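Local coordinates for envelope glycoprotein (Thogoto virus, PDB 5XEA) that probably attaches the virus to its host-cell receptor and later drives fusion of the viral and host membranes, at residues Leu41-Tyr46 against Cys142-Ser147. Numbering follows the deposited sequence.
Sequences LLTAGY and CGVTTS
Tyr46 lays its ring over the backbone of the facing strand, with Gly143 N 3.5 Å above the ring plane near its centre and Cys142 C at a similar height closer to the rim. Gly143 CA adds a CH-pi contact, 3.9 Å from the centroid of the Tyr46 ring. Chi1 of 66° sets CG between the backbone N and carbonyl carbon of Tyr46 and swings the ring across the strand gap; Gly143, with no side chain, lets it settle directly on the peptide. The same two residues form a hydrogen-bonded pair, Tyr46 N giving to Gly143 O and Gly143 N to Tyr46 O, both at 3.0 Å; the second is the more bent, 150° at the hydrogen. Ala44 with Thr145 and Leu42 with Ser147 repeat this two-bond pairing, which makes regular antiparallel sheet, the strand directions 175° apart. Between them come the non-hydrogen-bonded pairs Thr43 with Thr146 and Gly45 with Val144, where CA-H...O contacts fill in, such as Thr43 CA to Thr145 O at 3.3 Å. Thr43 and Thr146 stand side by side, OG1 of Thr43 against CG2 of Thr146 at 3.5 Å. On the face that carries Leu42, Ala44 and Tyr46, Thr145 CG2 lies 4.1 Å from Ala44 CB, while Thr145 OG1 donates to Ser147 OG. The contact joins long strands 40-56 and 133-156, consistent with the fusion domain of a class III fusogen such as gp64. Strand 187-192 hydrogen-bonds to the other edge of 41-46, making it an inner strand, and Phe187 meets the Tyr46 ring. Cys142 is disulfide-bonded to Cys89, and helix 421-437 packs on Leu42, Thr145 and Tyr46 through Trp423, Phe425 and Ser429.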
ATOM      1  N   LEU B  41      -4.041  23.055   9.662  1.00 44.12           N
ATOM      2  CA  LEU B  41      -4.826  22.898  10.877  1.00 47.30           C
ATOM      3  C   LEU B  41      -6.295  22.864  10.495  1.00 47.24           C
ATOM      4  O   LEU B  41      -6.829  23.850   9.972  1.00 46.39           O
ATOM      5  CB  LEU B  41      -4.573  24.020  11.881  1.00 53.03           C
ATOM      6  CG  LEU B  41      -5.207  23.680  13.228  1.00 64.16           C
ATOM      7  CD1 LEU B  41      -4.390  22.607  13.936  1.00 67.14           C
ATOM      8  CD2 LEU B  41      -5.377  24.917  14.099  1.00 72.69           C
ATOM      9  N   LEU B  42      -6.934  21.726  10.719  1.00 46.40           N
ATOM     10  CA  LEU B  42      -8.357  21.587  10.462  1.00 45.15           C
ATOM     11  C   LEU B  42      -9.089  21.758  11.782  1.00 45.76           C
ATOM     12  O   LEU B  42      -8.893  20.972  12.716  1.00 44.82           O
ATOM     13  CB  LEU B  42      -8.687  20.235   9.831  1.00 41.10           C
ATOM     14  CG  LEU B  42     -10.173  19.860   9.875  1.00 37.21           C
ATOM     15  CD1 LEU B  42     -11.000  20.754   8.961  1.00 33.37           C
ATOM     16  CD2 LEU B  42     -10.356  18.396   9.521  1.00 38.37           C
ATOM     17  N   THR B  43      -9.891  22.802  11.875  1.00 41.48           N
ATOM     18  CA  THR B  43     -10.834  22.955  12.978  1.00 44.78           C
ATOM     19  C   THR B  43     -12.220  22.630  12.446  1.00 37.91           C
ATOM     20  O   THR B  43     -12.675  23.242  11.471  1.00 43.59           O
ATOM     21  CB  THR B  43     -10.787  24.364  13.567  1.00 46.13           C
ATOM     22  OG1 THR B  43      -9.468  24.621  14.056  1.00 49.86           O
ATOM     23  CG2 THR B  43     -11.775  24.479  14.723  1.00 50.75           C
ATOM     24  N   ALA B  44     -12.873  21.649  13.062  1.00 40.12           N
ATOM     25  CA  ALA B  44     -14.206  21.234  12.642  1.00 40.39           C
ATOM     26  C   ALA B  44     -15.121  21.179  13.853  1.00 36.62           C
ATOM     27  O   ALA B  44     -14.774  20.579  14.875  1.00 37.95           O
ATOM     28  CB  ALA B  44     -14.179  19.877  11.936  1.00 38.92           C
ATOM     29  N   GLY B  45     -16.283  21.797  13.735  1.00 36.53           N
ATOM     30  CA  GLY B  45     -17.244  21.822  14.824  1.00 33.63           C
ATOM     31  C   GLY B  45     -18.652  21.549  14.340  1.00 36.81           C
ATOM     32  O   GLY B  45     -19.019  21.878  13.212  1.00 36.94           O
ATOM     33  N   TYR B  46     -19.446  20.934  15.225  1.00 31.24           N
ATOM     34  CA  TYR B  46     -20.838  20.620  14.932  1.00 30.60           C
ATOM     35  C   TYR B  46     -21.709  21.023  16.108  1.00 32.60           C
ATOM     36  O   TYR B  46     -21.253  21.065  17.253  1.00 36.96           O
ATOM     37  CB  TYR B  46     -21.050  19.121  14.604  1.00 31.95           C
ATOM     38  CG  TYR B  46     -20.804  18.163  15.750  1.00 39.94           C
ATOM     39  CD1 TYR B  46     -21.843  17.763  16.592  1.00 32.43           C
ATOM     40  CD2 TYR B  46     -19.533  17.645  15.982  1.00 33.56           C
ATOM     41  CE1 TYR B  46     -21.610  16.894  17.642  1.00 31.08           C
ATOM     42  CE2 TYR B  46     -19.295  16.779  17.030  1.00 33.18           C
ATOM     43  CZ  TYR B  46     -20.332  16.400  17.857  1.00 40.90           C
ATOM     44  OH  TYR B  46     -20.075  15.526  18.897  1.00 34.87           O
ATOM     45  N   CYS B 142     -23.028  19.048  20.644  1.00 34.60           N
ATOM     46  CA  CYS B 142     -22.006  19.853  19.989  1.00 36.77           C
ATOM     47  C   CYS B 142     -20.653  19.205  20.221  1.00 39.12           C
ATOM     48  O   CYS B 142     -20.480  18.391  21.133  1.00 37.04           O
ATOM     49  CB  CYS B 142     -22.024  21.300  20.491  1.00 38.83           C
ATOM     50  SG  CYS B 142     -21.687  21.465  22.256  1.00 50.78           S
ATOM     51  N   GLY B 143     -19.698  19.569  19.385  1.00 35.76           N
ATOM     52  CA  GLY B 143     -18.366  19.010  19.511  1.00 35.46           C
ATOM     53  C   GLY B 143     -17.413  19.761  18.612  1.00 38.04           C
ATOM     54  O   GLY B 143     -17.828  20.444  17.667  1.00 37.35           O
ATOM     55  N   VAL B 144     -16.123  19.631  18.916  1.00 35.90           N
ATOM     56  CA  VAL B 144     -15.100  20.359  18.171  1.00 38.31           C
ATOM     57  C   VAL B 144     -13.834  19.516  18.144  1.00 44.03           C
ATOM     58  O   VAL B 144     -13.525  18.800  19.103  1.00 48.29           O
ATOM     59  CB  VAL B 144     -14.841  21.753  18.775  1.00 36.60           C
ATOM     60  CG1 VAL B 144     -14.291  21.633  20.199  1.00 44.47           C
ATOM     61  CG2 VAL B 144     -13.881  22.575  17.892  1.00 39.96           C
ATOM     62  N   THR B 145     -13.113  19.586  17.027  1.00 44.44           N
ATOM     63  CA  THR B 145     -11.774  19.030  16.934  1.00 41.76           C
ATOM     64  C   THR B 145     -10.860  20.050  16.272  1.00 44.33           C
ATOM     65  O   THR B 145     -11.286  20.841  15.424  1.00 40.68           O
ATOM     66  CB  THR B 145     -11.737  17.697  16.145  1.00 49.88           C
ATOM     67  OG1 THR B 145     -10.508  17.009  16.412  1.00 53.36           O
ATOM     68  CG2 THR B 145     -11.826  17.936  14.636  1.00 49.38           C
ATOM     69  N   THR B 146      -9.597  20.028  16.678  1.00 43.14           N
ATOM     70  CA  THR B 146      -8.527  20.754  15.998  1.00 53.44           C
ATOM     71  C   THR B 146      -7.448  19.727  15.698  1.00 52.48           C
ATOM     72  O   THR B 146      -6.858  19.160  16.623  1.00 45.96           O
ATOM     73  CB  THR B 146      -7.965  21.896  16.846  1.00 56.89           C
ATOM     74  OG1 THR B 146      -7.500  21.374  18.100  1.00 63.85           O
ATOM     75  CG2 THR B 146      -9.025  22.964  17.092  1.00 52.99           C
ATOM     76  N   SER B 147      -7.232  19.445  14.421  1.00 40.71           N
ATOM     77  CA  SER B 147      -6.343  18.344  14.078  1.00 49.81           C
ATOM     78  C   SER B 147      -5.466  18.727  12.901  1.00 46.40           C
ATOM     79  O   SER B 147      -5.900  19.468  12.008  1.00 48.52           O
ATOM     80  CB  SER B 147      -7.123  17.062  13.731  1.00 44.00           C
ATOM     81  OG  SER B 147      -8.052  16.731  14.771  1.00 54.05           O
TER